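Long-range contact in adhesion G-protein coupled receptor G6 (Danio rerio, PDB 6V55), which is an adhesion G-protein coupled receptor linked to myelination, whose calcium-binding extracellular region probably takes part in cell adhesion and in controlling signalling: residues 477-482 with 501-506. Numbering follows the deposited sequence.
Sequences KDRNAS and RGNCTN. With NAG (2-acetamido-2-deoxy-beta-D-glucopyranose), chain K; NAG (2-acetamido-2-deoxy-beta-D-glucopyranose), chain N; NAG (2-acetamido-2-deoxy-beta-D-glucopyranose), chain F.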
loop_
_atom_site.group_PDB
_atom_site.type_symbol
_atom_site.label_atom_id
_atom_site.label_comp_id
_atom_site.label_asym_id
_atom_site.label_seq_id
_atom_site.Cartn_x
_atom_site.Cartn_y
_atom_site.Cartn_z
ATOM N N LYS A 477 -5.728 21.775 0.318
ATOM C CA LYS A 477 -5.689 20.866 -0.845
ATOM C C LYS A 477 -6.433 21.393 -2.073
ATOM O O LYS A 477 -6.803 20.597 -2.946
ATOM C CB LYS A 477 -6.215 19.460 -0.530
ATOM C CG LYS A 477 -5.686 18.778 0.700
ATOM C CD LYS A 477 -6.533 17.520 0.951
ATOM C CE LYS A 477 -5.995 16.278 0.276
ATOM N NZ LYS A 477 -6.179 15.062 1.121
ATOM N N ASP A 478 -6.644 22.716 -2.169
ATOM C CA ASP A 478 -7.351 23.273 -3.321
ATOM C C ASP A 478 -6.486 23.203 -4.564
ATOM O O ASP A 478 -6.993 22.934 -5.657
ATOM C CB ASP A 478 -7.767 24.728 -3.080
ATOM C CG ASP A 478 -8.306 24.983 -1.668
ATOM O OD1 ASP A 478 -7.786 25.919 -1.012
ATOM O OD2 ASP A 478 -9.260 24.293 -1.221
ATOM N N ARG A 479 -5.182 23.454 -4.416
ATOM C CA ARG A 479 -4.199 23.380 -5.495
ATOM C C ARG A 479 -3.047 22.463 -5.072
ATOM O O ARG A 479 -3.039 21.913 -3.963
ATOM C CB ARG A 479 -3.696 24.778 -5.908
ATOM C CG ARG A 479 -4.768 25.873 -5.970
ATOM C CD ARG A 479 -4.272 27.157 -6.618
ATOM N NE ARG A 479 -4.358 27.141 -8.082
ATOM C CZ ARG A 479 -4.111 28.200 -8.857
ATOM N NH1 ARG A 479 -3.755 29.362 -8.311
ATOM N NH2 ARG A 479 -4.213 28.099 -10.178
ATOM N N ASN A 480 -2.085 22.277 -5.981
ATOM C CA ASN A 480 -0.958 21.368 -5.812
ATOM C C ASN A 480 0.360 22.103 -5.597
ATOM O O ASN A 480 0.536 23.264 -5.985
ATOM C CB ASN A 480 -0.740 20.484 -7.039
ATOM C CG ASN A 480 -1.959 19.739 -7.471
ATOM O OD1 ASN A 480 -2.775 19.320 -6.654
ATOM N ND2 ASN A 480 -2.076 19.551 -8.798
ATOM N N ALA A 481 1.314 21.378 -5.022
ATOM C CA ALA A 481 2.729 21.708 -5.072
ATOM C C ALA A 481 3.408 20.687 -5.967
ATOM O O ALA A 481 2.838 19.634 -6.252
ATOM C CB ALA A 481 3.361 21.686 -3.677
ATOM N N SER A 482 4.625 20.993 -6.421
ATOM C CA SER A 482 5.343 20.080 -7.307
ATOM C C SER A 482 6.832 20.080 -6.994
ATOM O O SER A 482 7.369 21.064 -6.489
ATOM C CB SER A 482 5.135 20.414 -8.788
ATOM O OG SER A 482 5.936 21.520 -9.151
ATOM N N ARG A 501 6.092 25.518 -4.236
ATOM C CA ARG A 501 4.892 25.679 -3.428
ATOM C C ARG A 501 4.183 27.005 -3.690
ATOM O O ARG A 501 3.467 27.508 -2.823
ATOM C CB ARG A 501 5.238 25.543 -1.948
ATOM C CG ARG A 501 5.624 24.130 -1.599
ATOM C CD ARG A 501 5.658 23.922 -0.106
ATOM N NE ARG A 501 6.675 24.750 0.513
ATOM C CZ ARG A 501 6.421 25.598 1.495
ATOM N NH1 ARG A 501 5.188 25.704 1.967
ATOM N NH2 ARG A 501 7.401 26.323 2.017
ATOM N N GLY A 502 4.351 27.562 -4.895
ATOM C CA GLY A 502 3.862 28.895 -5.206
ATOM C C GLY A 502 2.352 29.036 -5.260
ATOM O O GLY A 502 1.845 30.144 -5.047
ATOM N N ASN A 503 1.621 27.946 -5.522
ATOM C CA ASN A 503 0.164 27.961 -5.522
ATOM C C ASN A 503 -0.429 27.568 -4.161
ATOM O O ASN A 503 -1.650 27.406 -4.049
ATOM C CB ASN A 503 -0.372 27.033 -6.623
ATOM C CG ASN A 503 0.050 27.465 -8.033
ATOM O OD1 ASN A 503 0.720 28.481 -8.209
ATOM N ND2 ASN A 503 -0.351 26.685 -9.039
ATOM N N CYS A 504 0.398 27.435 -3.126
ATOM C CA CYS A 504 -0.045 26.902 -1.846
ATOM C C CYS A 504 -0.252 28.018 -0.825
ATOM O O CYS A 504 0.430 29.051 -0.849
ATOM C CB CYS A 504 0.969 25.892 -1.288
ATOM S SG CYS A 504 1.136 24.311 -2.142
ATOM N N THR A 505 -1.171 27.766 0.110
ATOM C CA THR A 505 -1.501 28.672 1.197
ATOM C C THR A 505 -1.156 28.034 2.539
ATOM O O THR A 505 -1.212 26.817 2.697
ATOM C CB THR A 505 -2.992 29.034 1.181
ATOM O OG1 THR A 505 -3.756 27.825 1.152
ATOM C CG2 THR A 505 -3.342 29.868 -0.038
ATOM N N ASN A 506 -0.826 28.887 3.516
ATOM C CA ASN A 506 -0.645 28.522 4.919
ATOM C C ASN A 506 -1.981 28.095 5.527
ATOM O O ASN A 506 -3.046 28.261 4.934
ATOM C CB ASN A 506 -0.154 29.722 5.745
ATOM C CG ASN A 506 1.293 30.135 5.484
ATOM O OD1 ASN A 506 2.181 29.299 5.329
ATOM N ND2 ASN A 506 1.528 31.465 5.459
HETATM C C1 NAG K . -0.033 26.944 -10.426
HETATM C C2 NAG K . 0.485 25.649 -11.083
HETATM C C3 NAG K . 0.772 25.868 -12.584
HETATM C C4 NAG K . -0.448 26.455 -13.293
HETATM C C5 NAG K . -0.900 27.742 -12.586
HETATM C C6 NAG K . -2.149 28.364 -13.184
HETATM C C7 NAG K . 1.687 23.948 -9.796
HETATM C C8 NAG K . 2.957 23.584 -9.091
HETATM N N2 NAG K . 1.662 25.152 -10.383
HETATM O O3 NAG K . 1.120 24.629 -13.201
HETATM O O4 NAG K . -0.173 26.693 -14.674
HETATM O O5 NAG K . -1.177 27.469 -11.195
HETATM O O6 NAG K . -3.356 27.828 -12.655
HETATM O O7 NAG K . 0.726 23.176 -9.845
HETATM C C1 NAG N . -3.100 18.866 -9.560
HETATM C C2 NAG N . -3.709 19.774 -10.647
HETATM C C3 NAG N . -4.685 18.979 -11.538
HETATM C C4 NAG N . -4.066 17.686 -12.074
HETATM C C5 NAG N . -3.414 16.857 -10.961
HETATM C C6 NAG N . -2.610 15.694 -11.504
HETATM C C7 NAG N . -3.765 22.093 -9.818
HETATM C C8 NAG N . -4.618 23.171 -9.215
HETATM N N2 NAG N . -4.377 20.926 -10.057
HETATM O O3 NAG N . -5.075 19.794 -12.640
HETATM O O4 NAG N . -5.058 16.893 -12.726
HETATM O O5 NAG N . -2.509 17.669 -10.188
HETATM O O6 NAG N . -1.826 15.046 -10.511
HETATM O O7 NAG N . -2.568 22.267 -10.061
HETATM C C1 NAG F . 2.800 32.155 5.282
HETATM C C2 NAG F . 2.762 33.405 4.329
HETATM C C3 NAG F . 4.020 34.293 4.516
HETATM C C4 NAG F . 4.283 34.617 5.983
HETATM C C5 NAG F . 4.460 33.307 6.739
HETATM C C6 NAG F . 4.764 33.490 8.213
HETATM C C7 NAG F . 2.142 33.704 1.938
HETATM C C8 NAG F . 2.153 33.066 0.574
HETATM N N2 NAG F . 2.657 32.970 2.938
HETATM O O3 NAG F . 3.911 35.506 3.776
HETATM O O4 NAG F . 5.440 35.439 6.133
HETATM O O5 NAG F . 3.232 32.565 6.647
HETATM O O6 NAG F . 5.821 34.416 8.429
HETATM O O7 NAG F . 1.693 34.832 2.122
#
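The R479 guanidinium lies over the glycosylated amide of N503. The two planes are 19° apart and overlap as a stack. N503 ND2 sits 4.0 Å above the guanidinium plane, over its centre. The contact belongs to the small disulfide-rich hormone-receptor (HormR) domain. It joins the start of strand 480-488 to the loop that leads on toward helix 517-527. The extended chi2 of R479 (-170°) carries CD alongside N503, 3.7 Å from N503 O, and the bend at chi3 (84°) turns the guanidinium onto the amide.

Two sugars also touch the guanidinium. The sugar on N503 (NAG, chain K) brings its ring oxygen over the same guanidinium face as ND2. Its O6 comes within 2.6 Å of R479 NH2. The sugar on N480 (NAG, chain N) approaches from another direction, with its acetamide methyl C8 at the guanidinium edge. R479 thus touches two glycans, one over a face and one at an edge. Their asparagines lie in the sequons N480-A481-S482 and N503-C504-T505. S482 OG also meets the chain K acetamide methyl C8, at 3.6 Å.

Farther along the strand the contact is apolar. A481 CB points at the loop, where R501 CG lies 3.9 Å away. No hydrogen bond joins the two segments. The loop is shaped by a type I turn, R501 to C504, closed by a hydrogen bond from C504 N to R501 O, 3.1 Å. The disulfide from C504 to C473 ties it to the residue just after strand 468-472, which pairs with strand 480-488. K477 points away from the loop and makes salt bridges to E53 and D98, both at the calcium site of the CUB domain. C504 SG, one sulfur of that disulfide, rests on the A481 methyl, 3.8 Å from its CB.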